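Local atomic coordinates of sensor protein (Shewanella oneidensis, PDB entry 3LIC), a protein that is a putative membrane-bound histidine kinase whose extracellular domain, of PDC fold, probably senses a signal outside the cell for a two-component pathway. Residues Ile77-Asn82 with Lys88-Tyr93; Tyr111-Thr114 with Trp120-Lys123. One frame throughout, in Å; residues are numbered along the deposited sequence.

Contact 1 closes before contact 2 opens, so the two follow one another along the chain; their centres are about 10 Å apart, and all four segments belong to the first PDC sensor domain of the Cache clan. Contact 1 joins the end of strand 74-79 to the approach to strand 92-96, neighbours in the six-stranded antiparallel sheet. Contact 2 packs the loop after helix 106-109 against helix 119-122, whose tryptophans rest on Ala78 of that sheet. The hydroxyl of Tyr113 probably bonds both the backbone oxygen of Phe79 and the backbone nitrogen of Phe90, and therefore ties the loop to both segments of contact 1. Contact 2 thus lies over the sheet beside the strand pair that contact 1 joins.

Contact 1: Ile77-Asn82 with Lys88-Tyr93; sequences IAFKPN and KLFSPY
Residues Ile77-Asn82 and Lys88-Tyr93 run antiparallel, their end-to-end directions 168° apart, and three backbone hydrogen bonds join them. Ile77 N gives its hydrogen to Pro92 O at 3.0 Å, Phe79 N reaches Phe90 O, and Asn82 N closes the base of the connecting loop on Lys88 O at 2.8 Å, meeting a lone pair in the carbonyl plane. Pro81 CA also makes a CA-H...O contact with Lys88 O, and a water with more acceptors in reach than protons to give lies within hydrogen-bonding distance of both Lys88 O and Lys80 O, where the strand gives way to loop. A second CA-H...O contact runs from Ser91 CA to Ile77 O. This is the hairpin-like connection between strands 74-79 and 92-96, adjacent in the antiparallel sheet of the PDC sensor fold.

Beyond the backbone, Phe79 and Phe90 point the same way, side by side. Their planes are only 10° apart but slid so far that the rings barely overlap, with centroids 5.6 Å apart; the touch is between the two CD2 atoms, at 3.6 Å. Phe90 has CG anti to its backbone nitrogen (chi1 177°), which brings the ring under Pro92, whose CD lies 3.6 Å above its centre. Leu58 of helix 55-68 packs on Phe90, Pro92 and Ile77. Replacing Phe79 by an alanine removes the ring, which would probably open a gap beside Phe90 CD2 and cost Phe84 its edge-to-face partner. Ala78 CB packs 3.3 Å from Ser91 OG; this hydroxyl is buried and has no hydrogen-bonding partner in the model.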
# COMPACT_ATOMS: atom_id res chain seq x y z
N ILE A 77 -12.45 8.99 8.09
CA ILE A 77 -12.93 10.29 7.66
C ILE A 77 -12.40 11.32 8.64
O ILE A 77 -12.88 11.40 9.76
CB ILE A 77 -14.45 10.38 7.66
CG1 ILE A 77 -15.02 9.36 6.67
CG2 ILE A 77 -14.90 11.92 7.38
CD1 ILE A 77 -16.53 9.35 6.65
N ALA A 78 -11.42 12.12 8.19
CA ALA A 78 -10.61 12.92 9.09
C ALA A 78 -10.78 14.41 8.73
O ALA A 78 -10.66 14.77 7.56
CB ALA A 78 -9.19 12.47 9.00
N PHE A 79 -11.13 15.27 9.69
CA PHE A 79 -11.47 16.70 9.37
C PHE A 79 -10.33 17.64 9.77
O PHE A 79 -9.59 17.33 10.70
CB PHE A 79 -12.80 17.16 10.06
CG PHE A 79 -14.02 16.40 9.59
CD1 PHE A 79 -14.78 16.85 8.52
CD2 PHE A 79 -14.36 15.22 10.18
CE1 PHE A 79 -15.87 16.12 8.09
CE2 PHE A 79 -15.46 14.49 9.75
CZ PHE A 79 -16.21 14.94 8.72
N LYS A 80 -10.18 18.76 9.06
CA LYS A 80 -9.28 19.83 9.51
C LYS A 80 -9.55 20.22 10.97
O LYS A 80 -10.68 20.18 11.42
CB LYS A 80 -9.48 21.07 8.66
CG LYS A 80 -8.42 21.37 7.67
CD LYS A 80 -8.73 22.76 7.07
CE LYS A 80 -7.54 23.31 6.28
NZ LYS A 80 -7.46 22.69 4.94
N PRO A 81 -8.50 20.64 11.70
CA PRO A 81 -8.66 21.12 13.09
C PRO A 81 -9.77 22.18 13.19
O PRO A 81 -9.74 23.15 12.45
CB PRO A 81 -7.30 21.78 13.38
CG PRO A 81 -6.33 21.17 12.39
CD PRO A 81 -7.15 20.91 11.16
N ASN A 82 -10.77 21.99 14.07
CA ASN A 82 -11.76 23.05 14.33
C ASN A 82 -12.84 23.27 13.27
O ASN A 82 -13.52 24.31 13.28
CB ASN A 82 -11.07 24.40 14.61
CG ASN A 82 -10.29 24.37 15.89
OD1 ASN A 82 -9.08 24.55 15.92
ND2 ASN A 82 -10.97 24.01 16.94
N LYS A 88 -11.38 19.84 18.39
CA LYS A 88 -10.28 20.23 17.58
C LYS A 88 -10.07 19.20 16.45
O LYS A 88 -10.16 19.55 15.25
CB LYS A 88 -9.02 20.39 18.41
CG LYS A 88 -7.95 21.26 17.74
CD LYS A 88 -7.06 21.86 18.82
CE LYS A 88 -5.68 22.20 18.30
NZ LYS A 88 -5.11 21.07 17.60
N LEU A 89 -9.83 17.95 16.86
CA LEU A 89 -9.45 16.85 15.99
C LEU A 89 -10.66 15.95 15.94
O LEU A 89 -11.31 15.72 16.97
CB LEU A 89 -8.23 16.07 16.55
CG LEU A 89 -6.88 16.85 16.63
CD1 LEU A 89 -5.80 15.91 17.06
CD2 LEU A 89 -6.49 17.54 15.29
N PHE A 90 -11.00 15.46 14.76
CA PHE A 90 -12.10 14.52 14.70
C PHE A 90 -11.85 13.60 13.53
O PHE A 90 -11.75 14.04 12.41
CB PHE A 90 -13.44 15.30 14.56
CG PHE A 90 -14.72 14.40 14.42
CD1 PHE A 90 -14.99 13.37 15.32
CD2 PHE A 90 -15.68 14.68 13.44
CE1 PHE A 90 -16.14 12.57 15.21
CE2 PHE A 90 -16.86 13.91 13.32
CZ PHE A 90 -17.08 12.83 14.20
N SER A 91 -11.74 12.31 13.79
CA SER A 91 -11.44 11.39 12.73
C SER A 91 -11.93 9.97 12.98
O SER A 91 -11.16 9.04 13.19
CB SER A 91 -9.96 11.46 12.34
OG SER A 91 -9.57 10.38 11.51
N PRO A 92 -13.25 9.80 12.87
CA PRO A 92 -13.80 8.43 12.89
C PRO A 92 -13.03 7.48 11.97
O PRO A 92 -12.68 7.85 10.86
CB PRO A 92 -15.20 8.64 12.34
CG PRO A 92 -15.53 10.11 12.75
CD PRO A 92 -14.27 10.84 12.59
N TYR A 93 -12.84 6.24 12.40
CA TYR A 93 -12.04 5.28 11.66
C TYR A 93 -12.50 3.89 12.02
O TYR A 93 -12.68 3.59 13.19
CB TYR A 93 -10.57 5.47 12.10
CG TYR A 93 -9.62 4.44 11.57
CD1 TYR A 93 -9.34 4.36 10.18
CD2 TYR A 93 -8.93 3.58 12.44
CE1 TYR A 93 -8.44 3.40 9.68
CE2 TYR A 93 -8.03 2.65 11.94
CZ TYR A 93 -7.80 2.56 10.59
OH TYR A 93 -6.87 1.64 10.15
O HOH W 1 -11.59 18.42 13.10

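Contact 2: Tyr111-Thr114 with Trp120-Lys123; sequences YDYT and WWSK
One face of the Trp121 indole takes both Tyr113 and Thr114. Tyr113 CD1 stands 3.6 Å above its plane toward the rim, in an edge-to-face pair with the six-membered ring (planes at 64°), while Thr114 CG2 makes a CH-pi contact 4.1 Å from the centroid of the five-membered ring. Trp120 carries Trp121 CB over one face, and at its edge NE1 donates to Tyr111 OH at 2.9 Å, with the oxygen 15° out of the indole plane; the same hydroxyl bonds Asp138. Tyr113 CB packs on Trp120 CZ2 at 3.6 Å. With chi1 at 49°, Tyr113 CG sits between its backbone nitrogen and carbonyl carbon, carrying the ring to Trp121 and its hydroxyl to Phe79 O and Phe90 N.

Within the loop, Asp112 OD1 accepts from Thr114 OG1 at 2.6 Å, on the syn side, and from Thr114 N, met from above the carboxylate plane. A water donates to Tyr113 O and accepts from Ser122 OG, joining loop and helix. A 1,2-ethanediol, probably from the crystallisation liquor, lies near Trp120. Tyr113, Trp120 and Trp121 form an aromatic cluster beside an Asx turn, the two tryptophans packing on strands 74-79 and 161-168 of the PDC sensor sheet.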
# COMPACT_ATOMS: atom_id res chain seq x y z
N TYR A 111 -4.36 9.48 17.72
CA TYR A 111 -3.17 10.30 17.60
C TYR A 111 -3.53 11.59 16.92
O TYR A 111 -4.62 11.73 16.36
CB TYR A 111 -2.01 9.57 16.91
CG TYR A 111 -2.34 8.94 15.55
CD1 TYR A 111 -2.59 9.73 14.40
CD2 TYR A 111 -2.38 7.56 15.41
CE1 TYR A 111 -2.86 9.15 13.15
CE2 TYR A 111 -2.61 6.97 14.14
CZ TYR A 111 -2.87 7.77 13.02
OH TYR A 111 -3.10 7.17 11.78
N ASP A 112 -2.64 12.55 17.04
CA ASP A 112 -2.87 13.85 16.42
C ASP A 112 -2.45 13.72 14.98
O ASP A 112 -1.25 13.85 14.65
CB ASP A 112 -2.06 14.91 17.13
CG ASP A 112 -2.20 16.25 16.49
OD1 ASP A 112 -2.96 16.41 15.51
OD2 ASP A 112 -1.56 17.17 16.97
N TYR A 113 -3.43 13.42 14.12
CA TYR A 113 -3.14 13.07 12.73
C TYR A 113 -2.54 14.28 12.00
O TYR A 113 -1.96 14.12 10.93
CB TYR A 113 -4.39 12.49 12.02
CG TYR A 113 -5.63 13.31 12.21
CD1 TYR A 113 -5.92 14.36 11.34
CD2 TYR A 113 -6.54 13.05 13.25
CE1 TYR A 113 -6.99 15.12 11.48
CE2 TYR A 113 -7.64 13.83 13.41
CZ TYR A 113 -7.86 14.87 12.53
OH TYR A 113 -8.99 15.67 12.62
N THR A 114 -2.66 15.48 12.58
CA THR A 114 -2.18 16.71 11.94
C THR A 114 -0.78 17.16 12.36
O THR A 114 -0.34 18.17 11.89
CB THR A 114 -3.10 17.91 12.30
OG1 THR A 114 -2.91 18.29 13.69
CG2 THR A 114 -4.58 17.55 12.05
N TRP A 120 -0.37 10.41 5.49
CA TRP A 120 -1.73 10.30 4.97
C TRP A 120 -2.62 11.52 5.17
O TRP A 120 -3.62 11.68 4.47
CB TRP A 120 -2.43 9.04 5.50
CG TRP A 120 -2.80 9.04 6.95
CD1 TRP A 120 -2.16 8.36 8.00
CD2 TRP A 120 -3.98 9.62 7.52
NE1 TRP A 120 -2.85 8.52 9.17
CE2 TRP A 120 -3.96 9.30 8.93
CE3 TRP A 120 -5.07 10.37 6.99
CZ2 TRP A 120 -4.99 9.67 9.80
CZ3 TRP A 120 -6.11 10.79 7.88
CH2 TRP A 120 -6.07 10.42 9.28
N TRP A 121 -2.30 12.32 6.19
CA TRP A 121 -2.98 13.58 6.44
C TRP A 121 -2.17 14.73 5.76
O TRP A 121 -2.68 15.40 4.90
CB TRP A 121 -3.12 13.88 7.94
CG TRP A 121 -3.62 15.29 8.11
CD1 TRP A 121 -2.86 16.41 8.31
CD2 TRP A 121 -4.98 15.75 7.96
NE1 TRP A 121 -3.67 17.52 8.36
CE2 TRP A 121 -4.96 17.16 8.11
CE3 TRP A 121 -6.21 15.11 7.69
CZ2 TRP A 121 -6.11 17.95 8.05
CZ3 TRP A 121 -7.38 15.91 7.61
CH2 TRP A 121 -7.32 17.33 7.82
N SER A 122 -0.91 14.89 6.14
CA SER A 122 -0.13 16.06 5.75
C SER A 122 -0.04 16.21 4.23
O SER A 122 -0.30 17.30 3.69
CB SER A 122 1.28 15.94 6.30
OG SER A 122 1.29 15.91 7.70
N LYS A 123 0.31 15.13 3.53
CA LYS A 123 0.52 15.27 2.08
C LYS A 123 -0.78 15.67 1.37
O LYS A 123 -0.79 16.52 0.47
CB LYS A 123 1.13 14.00 1.51
CG LYS A 123 2.63 13.99 1.63
CD LYS A 123 3.19 15.27 0.96
CE LYS A 123 4.71 15.24 0.70
NZ LYS A 123 5.19 16.64 0.38
O HOH W 2 0.63 14.46 10.19